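Local coordinates for protein terminal oxygenase component of carbazole (Janthinobacterium sp., PDB 7BUG) that catalyses, as the terminal oxygenase of a multicomponent system, the angular dioxygenation of carbazole, using a Rieske [2Fe-2S] cluster and a mononuclear iron, at residues E316-S319 and K320-M324; A7-K10 and R11-G14. All blocks are in the same frame, centred on the assembly; numbering follows the deposited sequence.

Two local contacts, each made by one continuous stretch of chain, illustrate how helical hydrogen bonding can be altered inside a helix and at its end. Contact 2 (7-14) comes first along the chain, where helix 6-9 gives way to the loop before helix 16-20. Contact 1 (316-324) follows much later, within helix 307-327 of the ring-hydroxylase catalytic domain. They share no helix or strand. Their centres lie 44 Å apart on opposite sides of the chain's centre, and their nearest atoms are about 35 Å apart. Each is thus an independent local feature: one packs on the catalytic-domain sheet at strand 158-167, the other joins the N-terminal segment to helices 16-20 and 349-352.

Contact 1 (E316-S319 and K320-M324); sequences EFES and KWKPM
Lys-322 lays its CB over one face of the Phe-317 ring, with Glu-318 OE2 at the ring edge, in its plane; Lys-320 CG lies over one face of the Trp-321 indole, offset toward the rim, while Glu-316 meets its edge. Phe-317 and Lys-322, like Glu-316 and Trp-321, are five residues apart, the spacing of the backbone bonds in the wider, pi-type turns of helix 307-327. Over the phenyl face, Lys-322 CB makes a CH-pi contact 4.0 Å from the centroid of the Phe-317 ring, nearly along its normal. The lysine chain runs on extended, bringing its CD to 3.8 Å from Phe-317 CE2. Leu-161 of strand 158-167 also packs on Phe-317.

At the indole edge, Trp-321 NE1 donates to Glu-316 OE1 at 3.2 Å, with the acceptor near the ring plane. The carboxylate is turned 51° against the indole and uses the anti lone pair of OE1; its other oxygen, OE2, forms a salt bridge with Lys-312. The two side chains run alongside each other in the same direction. CG of Glu-316 stands beside its backbone N (chi1 -68°) and the chain then extends, carrying the acid level with NE1. The loop residues Pro-276, Asn-277 and Met-280 contact the tryptophan.

The backbone explains the five-residue spacing. Glu-316 O is gripped twice, by Lys-320 N and by Trp-321 N. Pro-323, without an N-H, interrupts the pattern, and the helix kinks there. Before that kink, Lys-322 N reaches Phe-317 O at 2.8 Å, in the carbonyl plane and with an N-H...O angle of 166°.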
ATOM      1  N   GLU A 316     -43.335   6.316  -6.790  1.00 26.69           N
ATOM      2  CA  GLU A 316     -43.097   6.456  -5.328  1.00 25.48           C
ATOM      3  C   GLU A 316     -41.647   6.041  -5.026  1.00 26.57           C
ATOM      4  O   GLU A 316     -41.030   6.624  -4.106  1.00 22.88           O
ATOM      5  CB  GLU A 316     -44.025   5.600  -4.465  1.00 30.63           C
ATOM      6  CG  GLU A 316     -45.494   5.980  -4.454  1.00 38.30           C
ATOM      7  CD  GLU A 316     -46.332   5.140  -3.500  1.00 39.11           C
ATOM      8  OE1 GLU A 316     -45.789   4.662  -2.465  1.00 41.39           O
ATOM      9  OE2 GLU A 316     -47.524   4.945  -3.792  1.00 44.91           O
ATOM     10  N   PHE A 317     -41.141   4.975  -5.666  1.00 23.85           N
ATOM     11  CA  PHE A 317     -39.725   4.558  -5.437  1.00 22.80           C
ATOM     12  C   PHE A 317     -38.784   5.737  -5.726  1.00 23.83           C
ATOM     13  O   PHE A 317     -37.905   6.068  -4.856  1.00 24.32           O
ATOM     14  CB  PHE A 317     -39.371   3.304  -6.236  1.00 22.53           C
ATOM     15  CG  PHE A 317     -37.933   2.853  -6.082  1.00 21.33           C
ATOM     16  CD1 PHE A 317     -37.553   2.035  -5.038  1.00 20.66           C
ATOM     17  CD2 PHE A 317     -36.988   3.215  -7.004  1.00 21.45           C
ATOM     18  CE1 PHE A 317     -36.241   1.595  -4.942  1.00 19.99           C
ATOM     19  CE2 PHE A 317     -35.674   2.795  -6.912  1.00 21.75           C
ATOM     20  CZ  PHE A 317     -35.317   1.949  -5.887  1.00 20.66           C
ATOM     21  N   GLU A 318     -38.924   6.359  -6.890  1.00 26.55           N
ATOM     22  CA  GLU A 318     -37.968   7.402  -7.357  1.00 30.06           C
ATOM     23  C   GLU A 318     -38.114   8.645  -6.472  1.00 29.41           C
ATOM     24  O   GLU A 318     -37.100   9.298  -6.169  1.00 29.23           O
ATOM     25  CB  GLU A 318     -38.157   7.728  -8.840  1.00 34.23           C
ATOM     26  CG  GLU A 318     -37.501   6.717  -9.772  1.00 44.32           C
ATOM     27  CD  GLU A 318     -35.993   6.488  -9.631  1.00 51.30           C
ATOM     28  OE1 GLU A 318     -35.258   7.423  -9.228  1.00 57.80           O
ATOM     29  OE2 GLU A 318     -35.548   5.362  -9.939  1.00 57.57           O
ATOM     30  N   SER A 319     -39.344   8.967  -6.096  1.00 27.11           N
ATOM     31  CA  SER A 319     -39.682  10.262  -5.457  1.00 30.11           C
ATOM     32  C   SER A 319     -39.466  10.146  -3.951  1.00 27.71           C
ATOM     33  O   SER A 319     -39.139  11.133  -3.347  1.00 30.00           O
ATOM     34  CB  SER A 319     -41.084  10.704  -5.803  1.00 27.73           C
ATOM     35  OG  SER A 319     -42.083   9.974  -5.097  1.00 30.37           O
ATOM     36  N   LYS A 320     -39.659   8.967  -3.362  1.00 25.57           N
ATOM     37  CA  LYS A 320     -39.717   8.858  -1.897  1.00 24.20           C
ATOM     38  C   LYS A 320     -38.800   7.729  -1.418  1.00 24.39           C
ATOM     39  O   LYS A 320     -37.955   8.026  -0.596  1.00 24.92           O
ATOM     40  CB  LYS A 320     -41.147   8.647  -1.412  1.00 27.85           C
ATOM     41  CG  LYS A 320     -41.295   8.586   0.099  1.00 31.35           C
ATOM     42  CD  LYS A 320     -42.620   9.131   0.598  1.00 38.54           C
ATOM     43  CE  LYS A 320     -42.942  10.527   0.081  1.00 39.64           C
ATOM     44  NZ  LYS A 320     -44.405  10.751  -0.021  1.00 40.49           N
ATOM     45  N   TRP A 321     -39.038   6.476  -1.817  1.00 23.23           N
ATOM     46  CA  TRP A 321     -38.450   5.354  -1.038  1.00 21.42           C
ATOM     47  C   TRP A 321     -36.937   5.233  -1.284  1.00 18.87           C
ATOM     48  O   TRP A 321     -36.216   4.840  -0.324  1.00 21.31           O
ATOM     49  CB  TRP A 321     -39.194   4.051  -1.305  1.00 21.05           C
ATOM     50  CG  TRP A 321     -40.653   4.151  -1.001  1.00 21.04           C
ATOM     51  CD1 TRP A 321     -41.680   3.915  -1.869  1.00 23.44           C
ATOM     52  CD2 TRP A 321     -41.258   4.575   0.220  1.00 21.84           C
ATOM     53  NE1 TRP A 321     -42.879   4.141  -1.256  1.00 24.56           N
ATOM     54  CE2 TRP A 321     -42.660   4.526   0.029  1.00 24.69           C
ATOM     55  CE3 TRP A 321     -40.761   4.981   1.451  1.00 21.96           C
ATOM     56  CZ2 TRP A 321     -43.558   4.871   1.029  1.00 25.05           C
ATOM     57  CZ3 TRP A 321     -41.649   5.291   2.445  1.00 25.98           C
ATOM     58  CH2 TRP A 321     -43.028   5.245   2.231  1.00 25.96           C
ATOM     59  N   LYS A 322     -36.463   5.461  -2.491  1.00 20.72           N
ATOM     60  CA  LYS A 322     -35.015   5.406  -2.780  1.00 22.01           C
ATOM     61  C   LYS A 322     -34.296   6.501  -1.987  1.00 22.49           C
ATOM     62  O   LYS A 322     -33.358   6.218  -1.246  1.00 20.66           O
ATOM     63  CB  LYS A 322     -34.731   5.427  -4.274  1.00 25.40           C
ATOM     64  CG  LYS A 322     -33.244   5.486  -4.598  1.00 29.19           C
ATOM     65  CD  LYS A 322     -32.977   5.275  -6.060  1.00 35.24           C
ATOM     66  CE  LYS A 322     -31.542   5.578  -6.430  1.00 40.05           C
ATOM     67  NZ  LYS A 322     -31.398   5.753  -7.896  1.00 47.11           N
ATOM     68  N   PRO A 323     -34.645   7.805  -2.111  1.00 22.60           N
ATOM     69  CA  PRO A 323     -33.879   8.827  -1.396  1.00 23.77           C
ATOM     70  C   PRO A 323     -34.101   8.767   0.119  1.00 22.23           C
ATOM     71  O   PRO A 323     -33.147   9.034   0.849  1.00 25.02           O
ATOM     72  CB  PRO A 323     -34.349  10.160  -2.029  1.00 23.27           C
ATOM     73  CG  PRO A 323     -35.694   9.848  -2.601  1.00 25.11           C
ATOM     74  CD  PRO A 323     -35.637   8.385  -3.026  1.00 24.81           C
ATOM     75  N   MET A 324     -35.298   8.447   0.596  1.00 19.92           N
ATOM     76  CA  MET A 324     -35.619   8.552   2.038  1.00 20.88           C
ATOM     77  C   MET A 324     -35.092   7.322   2.789  1.00 24.34           C
ATOM     78  O   MET A 324     -34.659   7.450   3.940  1.00 23.46           O
ATOM     79  CB  MET A 324     -37.116   8.654   2.269  1.00 25.22           C
ATOM     80  CG  MET A 324     -37.444   9.171   3.626  1.00 28.95           C
ATOM     81  SD  MET A 324     -39.248   9.361   3.788  1.00 34.89           S
ATOM     82  CE  MET A 324     -39.459   9.225   5.548  1.00 39.14           C
TER

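Contact 2 (A7-K10 and R11-G14); sequences AILK and RVKG
Two successive bends, at chi3 (-63°) and chi4 (-52°), curl the Lys-13 side chain back on itself and bring its ammonium to the carbonyl of Lys-10. NZ of Lys-13 donates to Lys-10 O at 2.8 Å, approaching nearly end-on to the carbonyl. The curled methylenes follow the same oxygen: CG of Lys-13 passes 3.3 Å from Lys-10 O, so the aliphatic chain runs past the oxygen that its charged end grips.

Arg-11 shares the first torsion of Lys-13, with CG beside the backbone N (chi1 -54°), but its stem turns toward the preceding turn of helix, and CG comes 3.2 Å from Ala-7 O. This is a contact of the stem alone; the guanidinium lies farther out and takes no part in this contact with Ala-7. Val-12 brings its CG2 branch back over the same backbone, 3.4 Å from Leu-9 O, while its contact with the leucine side chain is loose, at 4.4 Å between Leu-9 CD2 and Val-12 CG2. Both residues also pack on Val-19 of helix 16-20, and Val-12 reaches Trp-350 of helix 349-352.

Beneath these side chains the backbone tightens to three-residue spacing. Arg-11 N donates to Ile-8 O and Val-12 N to Leu-9 O. The second bond, 3.2 Å from Val-12 N to Leu-9 O, closes a type I beta turn, the geometry by which the short N-terminal helix passes into the loop before helix 16-20.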
ATOM      1  N   ALA A   7      -4.339 -20.993  13.511  1.00 25.28           N
ATOM      2  CA  ALA A   7      -4.323 -20.660  14.956  1.00 26.94           C
ATOM      3  C   ALA A   7      -5.549 -19.832  15.357  1.00 29.03           C
ATOM      4  O   ALA A   7      -5.998 -19.963  16.531  1.00 31.66           O
ATOM      5  CB  ALA A   7      -3.062 -19.926  15.324  1.00 27.82           C
ATOM      6  N   ILE A   8      -6.041 -18.969  14.465  1.00 24.52           N
ATOM      7  CA  ILE A   8      -7.323 -18.242  14.674  1.00 21.19           C
ATOM      8  C   ILE A   8      -8.514 -19.192  14.501  1.00 19.06           C
ATOM      9  O   ILE A   8      -9.445 -19.124  15.307  1.00 19.00           O
ATOM     10  CB  ILE A   8      -7.399 -17.046  13.709  1.00 23.60           C
ATOM     11  CG1 ILE A   8      -6.289 -16.054  14.030  1.00 27.86           C
ATOM     12  CG2 ILE A   8      -8.767 -16.397  13.740  1.00 23.49           C
ATOM     13  CD1 ILE A   8      -6.125 -14.970  13.013  1.00 27.51           C
ATOM     14  N   LEU A   9      -8.501 -20.059  13.494  1.00 19.16           N
ATOM     15  CA  LEU A   9      -9.664 -20.948  13.234  1.00 19.30           C
ATOM     16  C   LEU A   9      -9.885 -21.884  14.441  1.00 20.70           C
ATOM     17  O   LEU A   9     -11.015 -22.197  14.699  1.00 21.49           O
ATOM     18  CB  LEU A   9      -9.481 -21.713  11.918  1.00 20.11           C
ATOM     19  CG  LEU A   9      -9.454 -20.856  10.646  1.00 18.99           C
ATOM     20  CD1 LEU A   9      -9.274 -21.706   9.380  1.00 19.33           C
ATOM     21  CD2 LEU A   9     -10.698 -19.959  10.528  1.00 19.62           C
ATOM     22  N   LYS A  10      -8.822 -22.289  15.151  1.00 22.64           N
ATOM     23  CA  LYS A  10      -8.910 -23.176  16.354  1.00 24.45           C
ATOM     24  C   LYS A  10      -9.590 -22.456  17.520  1.00 24.63           C
ATOM     25  O   LYS A  10     -10.064 -23.133  18.438  1.00 26.05           O
ATOM     26  CB  LYS A  10      -7.512 -23.599  16.815  1.00 29.22           C
ATOM     27  CG  LYS A  10      -6.905 -24.737  16.017  1.00 32.92           C
ATOM     28  CD  LYS A  10      -5.627 -25.284  16.626  1.00 35.18           C
ATOM     29  CE  LYS A  10      -5.073 -26.450  15.840  1.00 39.09           C
ATOM     30  NZ  LYS A  10      -4.740 -26.072  14.444  1.00 41.54           N
ATOM     31  N   ARG A  11      -9.662 -21.128  17.473  1.00 22.06           N
ATOM     32  CA  ARG A  11     -10.249 -20.297  18.535  1.00 25.27           C
ATOM     33  C   ARG A  11     -11.679 -19.911  18.182  1.00 24.19           C
ATOM     34  O   ARG A  11     -12.299 -19.247  18.997  1.00 25.20           O
ATOM     35  CB  ARG A  11      -9.359 -19.068  18.753  1.00 28.84           C
ATOM     36  CG  ARG A  11      -7.918 -19.458  19.032  1.00 35.66           C
ATOM     37  CD  ARG A  11      -7.248 -18.561  20.048  1.00 43.61           C
ATOM     38  NE  ARG A  11      -8.094 -18.510  21.232  1.00 47.97           N
ATOM     39  CZ  ARG A  11      -8.131 -17.519  22.104  1.00 55.19           C
ATOM     40  NH1 ARG A  11      -7.344 -16.466  21.941  1.00 56.21           N
ATOM     41  NH2 ARG A  11      -8.965 -17.584  23.131  1.00 56.40           N
ATOM     42  N   VAL A  12     -12.203 -20.310  17.013  1.00 21.45           N
ATOM     43  CA  VAL A  12     -13.584 -19.933  16.613  1.00 21.67           C
ATOM     44  C   VAL A  12     -14.361 -21.184  16.206  1.00 21.37           C
ATOM     45  O   VAL A  12     -15.012 -21.209  15.135  1.00 22.09           O
ATOM     46  CB  VAL A  12     -13.625 -18.870  15.505  1.00 21.91           C
ATOM     47  CG1 VAL A  12     -13.147 -17.541  16.072  1.00 23.46           C
ATOM     48  CG2 VAL A  12     -12.795 -19.292  14.313  1.00 23.38           C
ATOM     49  N   LYS A  13     -14.354 -22.192  17.065  1.00 21.76           N
ATOM     50  CA  LYS A  13     -14.880 -23.518  16.707  1.00 20.91           C
ATOM     51  C   LYS A  13     -16.397 -23.546  16.596  1.00 19.60           C
ATOM     52  O   LYS A  13     -16.873 -24.513  16.070  1.00 24.12           O
ATOM     53  CB  LYS A  13     -14.260 -24.529  17.682  1.00 24.38           C
ATOM     54  CG  LYS A  13     -12.781 -24.737  17.397  1.00 27.17           C
ATOM     55  CD  LYS A  13     -12.176 -25.998  17.996  1.00 31.14           C
ATOM     56  CE  LYS A  13     -12.253 -25.954  19.500  1.00 30.88           C
ATOM     57  NZ  LYS A  13     -11.687 -24.691  20.025  1.00 34.72           N
ATOM     58  N   GLY A  14     -17.114 -22.539  17.080  1.00 20.36           N
ATOM     59  CA  GLY A  14     -18.566 -22.410  16.852  1.00 19.48           C
ATOM     60  C   GLY A  14     -18.931 -22.203  15.375  1.00 19.82           C
ATOM     61  O   GLY A  14     -20.116 -22.484  15.015  1.00 19.56           O
TER